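Local structure of flavin adenine dinucleotide synthase (Saccharomyces cerevisiae, 2WSI) at residues E44-R48 / W49-N53; R35-R38 / K39-S43; A7-C10 / Y11-N15; S75-W78 / E79-F82. The protein catalyses the adenylation of flavin mononucleotide by ATP, which yields the coenzyme flavin adenine dinucleotide and releases diphosphate. All blocks are in the same frame, centred on the assembly; numbering follows the deposited sequence.

In the fold
Three helices meet in this part of the enzyme, and the four local contacts show how neighbouring positions in a chain use their side chains differently. All are partly buried. Contacts 2, 3 and 4 lie within helices 25-45, 3-18 and 64-87; contact 1 continues helix 25-45 into the loop before strand 56-59. Contact 2 mixes buried Thr37 and Leu41 with charged Arg35 and Lys39 at the surface, and its Arg38 forms a salt bridge with Glu79 of contact 4. Contact 3 buries a threonine hydroxyl, contact 4 relies on aromatic edges and faces, and contact 1 on aromatic faces covered by a proline and an arginine. Contacts 3 and 4 lie away from the flavin site.

Contact 1 of 4, residues E44-R48 / W49-N53; sequences EIFVR and WSPLN
Ile45 O draws the chain round as helix 25-45 gives way to loop: Trp49 N, four residues on, reaches it at 2.9 Å with an N-H...O angle of 161°, and Arg48 N is a second donor to the same oxygen. The turn brings Phe46 CA to 3.4 Å from Trp49 O in a C-H...O contact. Beyond it, Ser50 OG accepts from the amides of Leu52 and Asn53, an ST turn and ST motif that bend the loop again. Two rings are each covered on one face by a neighbour's side chain. Pro51 lies across the Phe46 ring, its CG 3.8 Å from the centroid of that ring and almost on the normal, a CH-pi contact. Arg48 runs fully extended alongside Trp49, with CD 3.6 Å from the centroid of the Trp49 six-membered ring. Its guanidinium, turned only 13° from the indole plane, follows over the rim, where Arg48 NE is 3.4 Å from Trp49 CZ2. Phe46 meets Tyr73 and Tyr80 of helix 64-87 edge-to-face, and Pro51 packs on the same helix; Trp49, by contrast, packs on Ile178 of strand 178-180 and on Met189 and Leu191 of strand 189-191.

Contact 2 of 4, residues R35-R38 / K39-S43; sequences RLTR and KYLLS
Arg38 O receives Leu42 N at 2.9 Å, with an N-H...O angle of 172°, and Tyr40 N is bound nearly as straight to Leu36 O at 3.0 Å. With the bonds from Lys39 N to Arg35 O and from Leu41 N to Thr37 O, they form an unbroken i to i+4 series in helix 25-45. Side-chain polar bonds mostly lead elsewhere. Thr37 OG1 is satisfied by Ala33 O, Pro193 O and Trp197 NE1, while Arg38 NH2 makes a salt bridge to Glu79. Lys39, its chain bent at two torsions, reaches Ser43 OG with NZ at 3.3 Å, a weak bond one turn on. The principal packing is Leu36 against Tyr40. Because Leu36 CG stands opposite its own backbone N (chi1 180°), the branched end comes over one face of the phenol ring: CD1 of Leu36 lies 4.0 Å from the centroid of the Tyr40 ring, and Leu36 CG is 3.6 Å from Tyr40 CE2. The carbonyl oxygen of Leu36 also sits above that face, nearer the rim. With an alanine in place of Tyr40, the branched end of Leu36 would probably lose its packing surface and be freer to turn, and His196 would be left without its weak hydroxyl partner. Farther round, Thr37 and Leu41 run side by side, their CG2 and CD1 4.1 Å apart. Thr37, Arg38, Leu41 and Leu42 turn to helix 64-87, Arg38 also touches Tyr11 and Thr14 of helix 3-18, and Tyr40 packs on the loop residues Pro177 and Pro193.

Contact 3 of 4, residues A7-C10 / Y11-N15; sequences AEMC and YEITN
Cys10 and Thr14, one turn apart in the N-terminal helix 3-18, illustrate a familiar helical habit, a threonine hydroxyl folded back on the carbonyl four residues earlier. Thr14 OG1 donates to Cys10 O at 2.9 Å, and Thr14 N reaches Cys10 O at the same 2.9 Å. The two donors approach from opposite faces of the carbonyl plane, each tilted out of it. The torsion that allows this keeps OG1 beside the backbone N of Thr14 (chi1 -58°), and the buried hydroxyl is thereby satisfied by its own helix. A valine in its place would probably leave Cys10 O with one donor of the two, the backbone amide, and set a methyl group against that carbonyl or turn it elsewhere. Elsewhere the regular bonds run on, among them Ile13 N to Met9 O at 3.0 Å. Met9 and Ile13 point the same way, with Met9 CG 4.1 Å from Ile13 CD1. The carboxylates of Glu8 and Glu12 are turned nearly at right angles to each other, but their modelled closeness is doubtful. Tyr11 CB rests 3.4 Å from Glu8 O, and the ring presents its edge to that oxygen. Tyr11 meets Trp78 of helix 64-87 with the rings inclined at about 45°; Cys10 packs on Leu71 and Leu74 of the same helix, whereas Thr14 touches Ile34 of helix 25-45 and Phe205 of helix 199-209, and Ile13 Ser209.

Contact 4 of 4, residues S75-W78 / E79-F82; sequences SCLW and EYFF
Phe81 N is shared between two carbonyls of the preceding turn: it donates to Leu77 O at 3.2 Å and, much more bent, to Trp78 O, a weak bond of the same length at 127°. The other bonds across this turn are simpler, Tyr80 N to Cys76 O at 2.8 Å and a longer one from Glu79 N to Ser75 O. Trp78 O also lies at the edge of the Phe82 ring, near the ring plane, with Phe82 CD2 3.1 Å from Trp78 O. The same ring then reaches the indole of Trp78. Its edge is directed at the indole face in a T-shaped pair, with planes at 72° and the centroids of the Phe82 ring and the Trp78 six-membered ring 5.0 Å apart. The touching atom is Phe82 CE2, which stands over the indole face near the fused bond, 3.4 Å from Trp78 CE2. Different first torsions make this possible, for Trp78 CG lies anti to its amide nitrogen (chi1 -177°) whereas Phe82 CG lies beside its own. Phe81 CD2 covers one face of the Phe82 ring. On another side of the helix Leu77 CD1 packs obliquely on Tyr80 CD2 at 4.1 Å, next to Pro51. Such an edge-to-face aromatic pair at i and i+4 belongs here to helix 64-87, which follows strand 56-59 in the alpha/beta fold of the PAPS reductase family.

Contact 1 of 4, residues E44-R48 / W49-N53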
loop_
_atom_site.group_PDB
_atom_site.type_symbol
_atom_site.label_atom_id
_atom_site.label_comp_id
_atom_site.label_asym_id
_atom_site.label_seq_id
_atom_site.Cartn_x
_atom_site.Cartn_y
_atom_site.Cartn_z
ATOM N N GLU A 44 3.134 -18.818 -5.741
ATOM C CA GLU A 44 4.232 -18.539 -6.675
ATOM C C GLU A 44 5.422 -17.836 -6.053
ATOM O O GLU A 44 6.530 -17.951 -6.551
ATOM C CB GLU A 44 3.746 -17.702 -7.854
ATOM C CG GLU A 44 2.905 -18.477 -8.850
ATOM C CD GLU A 44 2.343 -17.560 -9.930
ATOM O OE1 GLU A 44 3.152 -16.909 -10.621
ATOM O OE2 GLU A 44 1.102 -17.489 -10.074
ATOM N N ILE A 45 5.209 -17.097 -4.973
ATOM C CA ILE A 45 6.300 -16.307 -4.430
ATOM C C ILE A 45 6.947 -16.917 -3.191
ATOM O O ILE A 45 8.168 -17.116 -3.153
ATOM C CB ILE A 45 5.797 -14.875 -4.174
ATOM C CG1 ILE A 45 5.436 -14.264 -5.547
ATOM C CG2 ILE A 45 6.848 -14.064 -3.490
ATOM C CD1 ILE A 45 4.703 -12.926 -5.460
ATOM N N PHE A 46 6.150 -17.177 -2.167
ATOM C CA PHE A 46 6.701 -17.698 -0.926
ATOM C C PHE A 46 7.207 -19.120 -1.106
ATOM O O PHE A 46 7.964 -19.622 -0.276
ATOM C CB PHE A 46 5.679 -17.660 0.209
ATOM C CG PHE A 46 5.264 -16.249 0.638
ATOM C CD1 PHE A 46 5.947 -15.134 0.201
ATOM C CD2 PHE A 46 4.214 -16.078 1.525
ATOM C CE1 PHE A 46 5.556 -13.850 0.593
ATOM C CE2 PHE A 46 3.837 -14.813 1.942
ATOM C CZ PHE A 46 4.503 -13.697 1.469
ATOM N N VAL A 47 6.801 -19.773 -2.180
ATOM C CA VAL A 47 7.282 -21.136 -2.416
ATOM C C VAL A 47 8.743 -21.070 -2.882
ATOM O O VAL A 47 9.551 -21.993 -2.672
ATOM C CB VAL A 47 6.367 -21.812 -3.451
ATOM C CG1 VAL A 47 7.069 -22.960 -4.154
ATOM C CG2 VAL A 47 5.053 -22.254 -2.755
ATOM N N ARG A 48 9.100 -19.942 -3.482
ATOM C CA ARG A 48 10.416 -19.811 -4.089
ATOM C C ARG A 48 11.406 -18.977 -3.279
ATOM O O ARG A 48 12.610 -19.242 -3.292
ATOM C CB ARG A 48 10.230 -19.223 -5.480
ATOM C CG ARG A 48 11.483 -19.021 -6.252
ATOM C CD ARG A 48 11.102 -18.678 -7.669
ATOM N NE ARG A 48 12.259 -18.445 -8.516
ATOM C CZ ARG A 48 12.164 -18.040 -9.776
ATOM N NH1 ARG A 48 10.960 -17.806 -10.313
ATOM N NH2 ARG A 48 13.261 -17.834 -10.478
ATOM N N TRP A 49 10.906 -17.982 -2.555
ATOM C CA TRP A 49 11.762 -17.132 -1.715
ATOM C C TRP A 49 11.158 -17.018 -0.308
ATOM O O TRP A 49 9.938 -17.051 -0.150
ATOM C CB TRP A 49 11.843 -15.725 -2.298
ATOM C CG TRP A 49 12.431 -15.658 -3.667
ATOM C CD1 TRP A 49 13.761 -15.710 -3.992
ATOM C CD2 TRP A 49 11.718 -15.474 -4.903
ATOM N NE1 TRP A 49 13.917 -15.585 -5.376
ATOM C CE2 TRP A 49 12.680 -15.438 -5.946
ATOM C CE3 TRP A 49 10.364 -15.350 -5.231
ATOM C CZ2 TRP A 49 12.329 -15.291 -7.284
ATOM C CZ3 TRP A 49 10.017 -15.216 -6.579
ATOM C CH2 TRP A 49 10.996 -15.194 -7.582
ATOM N N SER A 50 11.995 -16.877 0.707
ATOM C CA SER A 50 11.485 -16.663 2.071
ATOM C C SER A 50 11.056 -15.228 2.296
ATOM O O SER A 50 11.803 -14.295 1.998
ATOM C CB SER A 50 12.553 -17.000 3.097
ATOM O OG SER A 50 12.177 -16.479 4.360
ATOM N N PRO A 51 9.859 -15.024 2.860
ATOM C CA PRO A 51 9.448 -13.645 3.171
ATOM C C PRO A 51 9.994 -13.137 4.522
ATOM O O PRO A 51 9.725 -12.010 4.904
ATOM C CB PRO A 51 7.930 -13.744 3.240
ATOM C CG PRO A 51 7.668 -15.172 3.680
ATOM C CD PRO A 51 8.801 -16.008 3.138
ATOM N N LEU A 52 10.753 -13.962 5.228
ATOM C CA LEU A 52 11.222 -13.572 6.557
ATOM C C LEU A 52 12.722 -13.297 6.630
ATOM O O LEU A 52 13.150 -12.362 7.307
ATOM C CB LEU A 52 10.851 -14.632 7.578
ATOM C CG LEU A 52 9.355 -14.849 7.826
ATOM C CD1 LEU A 52 9.120 -16.140 8.595
ATOM C CD2 LEU A 52 8.745 -13.683 8.548
ATOM N N ASN A 53 13.519 -14.060 5.906
ATOM C CA ASN A 53 14.951 -14.116 6.240
ATOM C C ASN A 53 15.802 -13.072 5.526
ATOM O O ASN A 53 17.025 -12.988 5.747
ATOM C CB ASN A 53 15.491 -15.537 6.025
ATOM C CG ASN A 53 15.479 -15.955 4.556
ATOM O OD1 ASN A 53 15.170 -15.161 3.675
ATOM N ND2 ASN A 53 15.784 -17.216 4.298
#

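Contact 2 of 4, residues R35-R38 / K39-S43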
loop_
_atom_site.group_PDB
_atom_site.type_symbol
_atom_site.label_atom_id
_atom_site.label_comp_id
_atom_site.label_asym_id
_atom_site.label_seq_id
_atom_site.Cartn_x
_atom_site.Cartn_y
_atom_site.Cartn_z
ATOM N N ARG A 35 -8.192 -12.552 -3.746
ATOM C CA ARG A 35 -7.856 -13.957 -3.974
ATOM C C ARG A 35 -6.715 -14.161 -4.936
ATOM O O ARG A 35 -5.863 -15.023 -4.725
ATOM C CB ARG A 35 -9.079 -14.733 -4.435
ATOM C CG ARG A 35 -9.940 -15.114 -3.246
ATOM C CD ARG A 35 -11.032 -16.072 -3.664
ATOM N NE ARG A 35 -12.144 -15.298 -4.177
ATOM C CZ ARG A 35 -13.209 -14.998 -3.452
ATOM N NH1 ARG A 35 -13.310 -15.462 -2.216
ATOM N NH2 ARG A 35 -14.185 -14.276 -3.974
ATOM N N LEU A 36 -6.664 -13.359 -5.988
ATOM C CA LEU A 36 -5.569 -13.491 -6.933
ATOM C C LEU A 36 -4.223 -13.045 -6.332
ATOM O O LEU A 36 -3.214 -13.703 -6.509
ATOM C CB LEU A 36 -5.852 -12.652 -8.162
ATOM C CG LEU A 36 -4.762 -12.704 -9.222
ATOM C CD1 LEU A 36 -4.512 -14.148 -9.718
ATOM C CD2 LEU A 36 -5.206 -11.787 -10.357
ATOM N N THR A 37 -4.201 -11.881 -5.696
ATOM C CA THR A 37 -2.973 -11.425 -5.031
ATOM C C THR A 37 -2.459 -12.479 -4.036
ATOM O O THR A 37 -1.257 -12.788 -3.998
ATOM C CB THR A 37 -3.207 -10.089 -4.322
ATOM O OG1 THR A 37 -3.490 -9.070 -5.292
ATOM C CG2 THR A 37 -1.976 -9.679 -3.520
ATOM N N ARG A 38 -3.357 -13.029 -3.234
ATOM C CA ARG A 38 -2.956 -14.050 -2.257
ATOM C C ARG A 38 -2.440 -15.313 -2.969
ATOM O O ARG A 38 -1.460 -15.926 -2.529
ATOM C CB ARG A 38 -4.082 -14.357 -1.255
ATOM C CG ARG A 38 -4.446 -13.099 -0.398
ATOM C CD ARG A 38 -5.009 -13.367 1.014
ATOM N NE ARG A 38 -4.208 -14.322 1.778
ATOM C CZ ARG A 38 -4.461 -14.686 3.022
ATOM N NH1 ARG A 38 -5.492 -14.162 3.667
ATOM N NH2 ARG A 38 -3.706 -15.595 3.621
ATOM N N LYS A 39 -3.048 -15.674 -4.090
ATOM C CA LYS A 39 -2.559 -16.827 -4.844
ATOM C C LYS A 39 -1.137 -16.590 -5.364
ATOM O O LYS A 39 -0.304 -17.466 -5.257
ATOM C CB LYS A 39 -3.500 -17.188 -6.005
ATOM C CG LYS A 39 -4.792 -17.919 -5.589
ATOM C CD LYS A 39 -4.562 -19.247 -4.810
ATOM C CE LYS A 39 -4.148 -20.408 -5.717
ATOM N NZ LYS A 39 -3.978 -21.719 -4.983
ATOM N N TYR A 40 -0.860 -15.415 -5.930
ATOM C CA TYR A 40 0.512 -15.101 -6.337
ATOM C C TYR A 40 1.508 -15.297 -5.177
ATOM O O TYR A 40 2.550 -15.907 -5.334
ATOM C CB TYR A 40 0.640 -13.658 -6.785
ATOM C CG TYR A 40 -0.075 -13.268 -8.072
ATOM C CD1 TYR A 40 -0.083 -14.114 -9.178
ATOM C CD2 TYR A 40 -0.680 -12.013 -8.195
ATOM C CE1 TYR A 40 -0.713 -13.759 -10.365
ATOM C CE2 TYR A 40 -1.302 -11.622 -9.408
ATOM C CZ TYR A 40 -1.306 -12.513 -10.476
ATOM O OH TYR A 40 -1.910 -12.169 -11.657
ATOM N N LEU A 41 1.180 -14.735 -4.020
ATOM C CA LEU A 41 2.087 -14.769 -2.877
ATOM C C LEU A 41 2.298 -16.179 -2.348
ATOM O O LEU A 41 3.441 -16.611 -2.188
ATOM C CB LEU A 41 1.548 -13.865 -1.760
ATOM C CG LEU A 41 1.661 -12.378 -2.144
ATOM C CD1 LEU A 41 0.862 -11.469 -1.172
ATOM C CD2 LEU A 41 3.156 -11.968 -2.165
ATOM N N LEU A 42 1.204 -16.886 -2.066
ATOM C CA LEU A 42 1.282 -18.204 -1.431
ATOM C C LEU A 42 1.741 -19.303 -2.395
ATOM O O LEU A 42 2.526 -20.180 -2.005
ATOM C CB LEU A 42 -0.072 -18.573 -0.828
ATOM C CG LEU A 42 -0.527 -17.674 0.332
ATOM C CD1 LEU A 42 -1.971 -17.977 0.697
ATOM C CD2 LEU A 42 0.390 -17.827 1.560
ATOM N N SER A 43 1.276 -19.240 -3.648
ATOM C CA SER A 43 1.526 -20.289 -4.630
ATOM C C SER A 43 2.735 -20.069 -5.508
ATOM O O SER A 43 3.250 -21.038 -6.040
ATOM C CB SER A 43 0.342 -20.415 -5.617
ATOM O OG SER A 43 -0.756 -21.073 -5.019
#

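Contact 3 of 4, residues A7-C10 / Y11-N15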
loop_
_atom_site.group_PDB
_atom_site.type_symbol
_atom_site.label_atom_id
_atom_site.label_comp_id
_atom_site.label_asym_id
_atom_site.label_seq_id
_atom_site.Cartn_x
_atom_site.Cartn_y
_atom_site.Cartn_z
ATOM N N ALA A 7 0.551 -9.921 11.637
ATOM C CA ALA A 7 0.198 -10.878 10.581
ATOM C C ALA A 7 -1.183 -11.478 10.850
ATOM O O ALA A 7 -2.053 -11.516 9.958
ATOM C CB ALA A 7 1.268 -11.964 10.434
ATOM N N GLU A 8 -1.407 -11.922 12.084
ATOM C CA GLU A 8 -2.711 -12.504 12.444
ATOM C C GLU A 8 -3.845 -11.472 12.309
ATOM O O GLU A 8 -4.920 -11.779 11.812
ATOM C CB GLU A 8 -2.685 -13.079 13.885
ATOM C CG GLU A 8 -3.825 -14.038 14.137
ATOM C CD GLU A 8 -5.094 -13.351 14.614
ATOM O OE1 GLU A 8 -5.012 -12.223 15.165
ATOM O OE2 GLU A 8 -6.181 -13.961 14.465
ATOM N N MET A 9 -3.588 -10.235 12.733
ATOM C CA MET A 9 -4.564 -9.160 12.570
ATOM C C MET A 9 -4.921 -8.963 11.083
ATOM O O MET A 9 -6.096 -8.929 10.712
ATOM C CB MET A 9 -4.045 -7.838 13.177
ATOM C CG MET A 9 -5.064 -6.638 13.007
ATOM S SD MET A 9 -4.433 -5.020 13.589
ATOM C CE MET A 9 -3.226 -4.680 12.283
ATOM N N CYS A 10 -3.913 -8.846 10.226
ATOM C CA CYS A 10 -4.167 -8.606 8.798
ATOM C C CYS A 10 -4.896 -9.814 8.181
ATOM O O CYS A 10 -5.769 -9.690 7.317
ATOM C CB CYS A 10 -2.833 -8.343 8.100
ATOM S SG CYS A 10 -2.166 -6.690 8.539
ATOM N N TYR A 11 -4.553 -10.995 8.665
ATOM C CA TYR A 11 -5.243 -12.202 8.255
ATOM C C TYR A 11 -6.728 -12.114 8.587
ATOM O O TYR A 11 -7.567 -12.479 7.756
ATOM C CB TYR A 11 -4.625 -13.452 8.903
ATOM C CG TYR A 11 -5.429 -14.688 8.589
ATOM C CD1 TYR A 11 -5.256 -15.365 7.371
ATOM C CD2 TYR A 11 -6.373 -15.171 9.481
ATOM C CE1 TYR A 11 -6.030 -16.497 7.047
ATOM C CE2 TYR A 11 -7.145 -16.314 9.172
ATOM C CZ TYR A 11 -6.958 -16.966 7.965
ATOM O OH TYR A 11 -7.695 -18.092 7.669
ATOM N N GLU A 12 -7.057 -11.636 9.791
ATOM C CA GLU A 12 -8.467 -11.528 10.194
ATOM C C GLU A 12 -9.172 -10.499 9.325
ATOM O O GLU A 12 -10.330 -10.684 8.936
ATOM C CB GLU A 12 -8.604 -11.122 11.679
ATOM C CG GLU A 12 -8.063 -12.162 12.664
ATOM C CD GLU A 12 -8.266 -11.762 14.129
ATOM O OE1 GLU A 12 -8.659 -10.606 14.413
ATOM O OE2 GLU A 12 -8.036 -12.611 15.014
ATOM N N ILE A 13 -8.473 -9.415 9.016
ATOM C CA ILE A 13 -9.069 -8.334 8.226
ATOM C C ILE A 13 -9.410 -8.836 6.845
ATOM O O ILE A 13 -10.485 -8.581 6.322
ATOM C CB ILE A 13 -8.128 -7.105 8.161
ATOM C CG1 ILE A 13 -8.136 -6.388 9.521
ATOM C CG2 ILE A 13 -8.565 -6.114 7.071
ATOM C CD1 ILE A 13 -7.074 -5.259 9.663
ATOM N N THR A 14 -8.475 -9.541 6.247
ATOM C CA THR A 14 -8.630 -9.983 4.886
ATOM C C THR A 14 -9.707 -11.067 4.844
ATOM O O THR A 14 -10.593 -11.046 4.003
ATOM C CB THR A 14 -7.274 -10.481 4.356
ATOM O OG1 THR A 14 -6.327 -9.392 4.455
ATOM C CG2 THR A 14 -7.393 -10.912 2.898
ATOM N N ASN A 15 -9.642 -11.986 5.795
ATOM C CA ASN A 15 -10.656 -13.037 5.928
ATOM C C ASN A 15 -12.059 -12.436 6.099
ATOM O O ASN A 15 -13.021 -12.849 5.465
ATOM C CB ASN A 15 -10.322 -13.926 7.130
ATOM C CG ASN A 15 -11.047 -15.283 7.079
ATOM O OD1 ASN A 15 -11.194 -15.885 6.022
ATOM N ND2 ASN A 15 -11.466 -15.764 8.234
#

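Contact 4 of 4, residues S75-W78 / E79-F82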
loop_
_atom_site.group_PDB
_atom_site.type_symbol
_atom_site.label_atom_id
_atom_site.label_comp_id
_atom_site.label_asym_id
_atom_site.label_seq_id
_atom_site.Cartn_x
_atom_site.Cartn_y
_atom_site.Cartn_z
ATOM N N SER A 75 -1.164 -10.764 5.828
ATOM C CA SER A 75 -2.156 -11.828 5.863
ATOM C C SER A 75 -1.604 -13.146 5.316
ATOM O O SER A 75 -1.788 -14.218 5.919
ATOM C CB SER A 75 -3.400 -11.414 5.077
ATOM O OG SER A 75 -4.335 -12.472 5.084
ATOM N N CYS A 76 -0.915 -13.078 4.185
ATOM C CA CYS A 76 -0.296 -14.279 3.600
ATOM C C CYS A 76 0.870 -14.801 4.425
ATOM O O CYS A 76 1.166 -16.016 4.435
ATOM C CB CYS A 76 0.174 -13.986 2.181
ATOM S SG CYS A 76 -1.227 -13.744 1.063
ATOM N N LEU A 77 1.544 -13.898 5.126
ATOM C CA LEU A 77 2.652 -14.330 5.994
ATOM C C LEU A 77 2.104 -15.219 7.134
ATOM O O LEU A 77 2.702 -16.247 7.521
ATOM C CB LEU A 77 3.386 -13.091 6.540
ATOM C CG LEU A 77 4.587 -13.395 7.417
ATOM C CD1 LEU A 77 5.582 -14.204 6.625
ATOM C CD2 LEU A 77 5.233 -12.093 7.964
ATOM N N TRP A 78 0.960 -14.825 7.672
ATOM C CA TRP A 78 0.308 -15.617 8.716
ATOM C C TRP A 78 0.020 -17.028 8.164
ATOM O O TRP A 78 0.415 -18.052 8.749
ATOM C CB TRP A 78 -0.990 -14.951 9.127
ATOM C CG TRP A 78 -1.711 -15.638 10.257
ATOM C CD1 TRP A 78 -2.963 -16.228 10.213
ATOM C CD2 TRP A 78 -1.257 -15.765 11.612
ATOM N NE1 TRP A 78 -3.298 -16.723 11.463
ATOM C CE2 TRP A 78 -2.269 -16.450 12.336
ATOM C CE3 TRP A 78 -0.079 -15.395 12.281
ATOM C CZ2 TRP A 78 -2.131 -16.768 13.695
ATOM C CZ3 TRP A 78 0.052 -15.708 13.627
ATOM C CH2 TRP A 78 -0.967 -16.388 14.321
ATOM N N GLU A 79 -0.660 -17.076 7.028
ATOM C CA GLU A 79 -0.985 -18.377 6.408
ATOM C C GLU A 79 0.274 -19.204 6.073
ATOM O O GLU A 79 0.305 -20.418 6.243
ATOM C CB GLU A 79 -1.863 -18.154 5.156
ATOM C CG GLU A 79 -2.337 -19.448 4.496
ATOM C CD GLU A 79 -3.508 -19.236 3.540
ATOM O OE1 GLU A 79 -4.295 -18.290 3.750
ATOM O OE2 GLU A 79 -3.624 -20.019 2.576
ATOM N N TYR A 80 1.331 -18.536 5.632
ATOM C CA TYR A 80 2.586 -19.181 5.233
ATOM C C TYR A 80 3.194 -19.963 6.392
ATOM O O TYR A 80 3.737 -21.061 6.241
ATOM C CB TYR A 80 3.576 -18.099 4.770
ATOM C CG TYR A 80 5.031 -18.522 4.671
ATOM C CD1 TYR A 80 5.503 -19.200 3.549
ATOM C CD2 TYR A 80 5.940 -18.199 5.675
ATOM C CE1 TYR A 80 6.842 -19.578 3.437
ATOM C CE2 TYR A 80 7.299 -18.555 5.572
ATOM C CZ TYR A 80 7.733 -19.249 4.451
ATOM O OH TYR A 80 9.053 -19.608 4.323
ATOM N N PHE A 81 3.094 -19.386 7.565
ATOM C CA PHE A 81 3.652 -20.028 8.730
ATOM C C PHE A 81 2.989 -21.394 8.951
ATOM O O PHE A 81 3.653 -22.373 9.271
ATOM C CB PHE A 81 3.460 -19.135 9.927
ATOM C CG PHE A 81 3.821 -19.780 11.219
ATOM C CD1 PHE A 81 5.161 -19.960 11.577
ATOM C CD2 PHE A 81 2.831 -20.205 12.083
ATOM C CE1 PHE A 81 5.498 -20.555 12.791
ATOM C CE2 PHE A 81 3.159 -20.795 13.300
ATOM C CZ PHE A 81 4.502 -20.972 13.644
ATOM N N PHE A 82 1.678 -21.460 8.779
ATOM C CA PHE A 82 0.970 -22.714 9.028
ATOM C C PHE A 82 1.183 -23.739 7.904
ATOM O O PHE A 82 1.357 -24.932 8.168
ATOM C CB PHE A 82 -0.511 -22.422 9.311
ATOM C CG PHE A 82 -0.710 -21.636 10.578
ATOM C CD1 PHE A 82 -0.699 -22.276 11.810
ATOM C CD2 PHE A 82 -0.850 -20.252 10.546
ATOM C CE1 PHE A 82 -0.849 -21.567 12.989
ATOM C CE2 PHE A 82 -0.991 -19.520 11.726
ATOM C CZ PHE A 82 -0.989 -20.189 12.955
#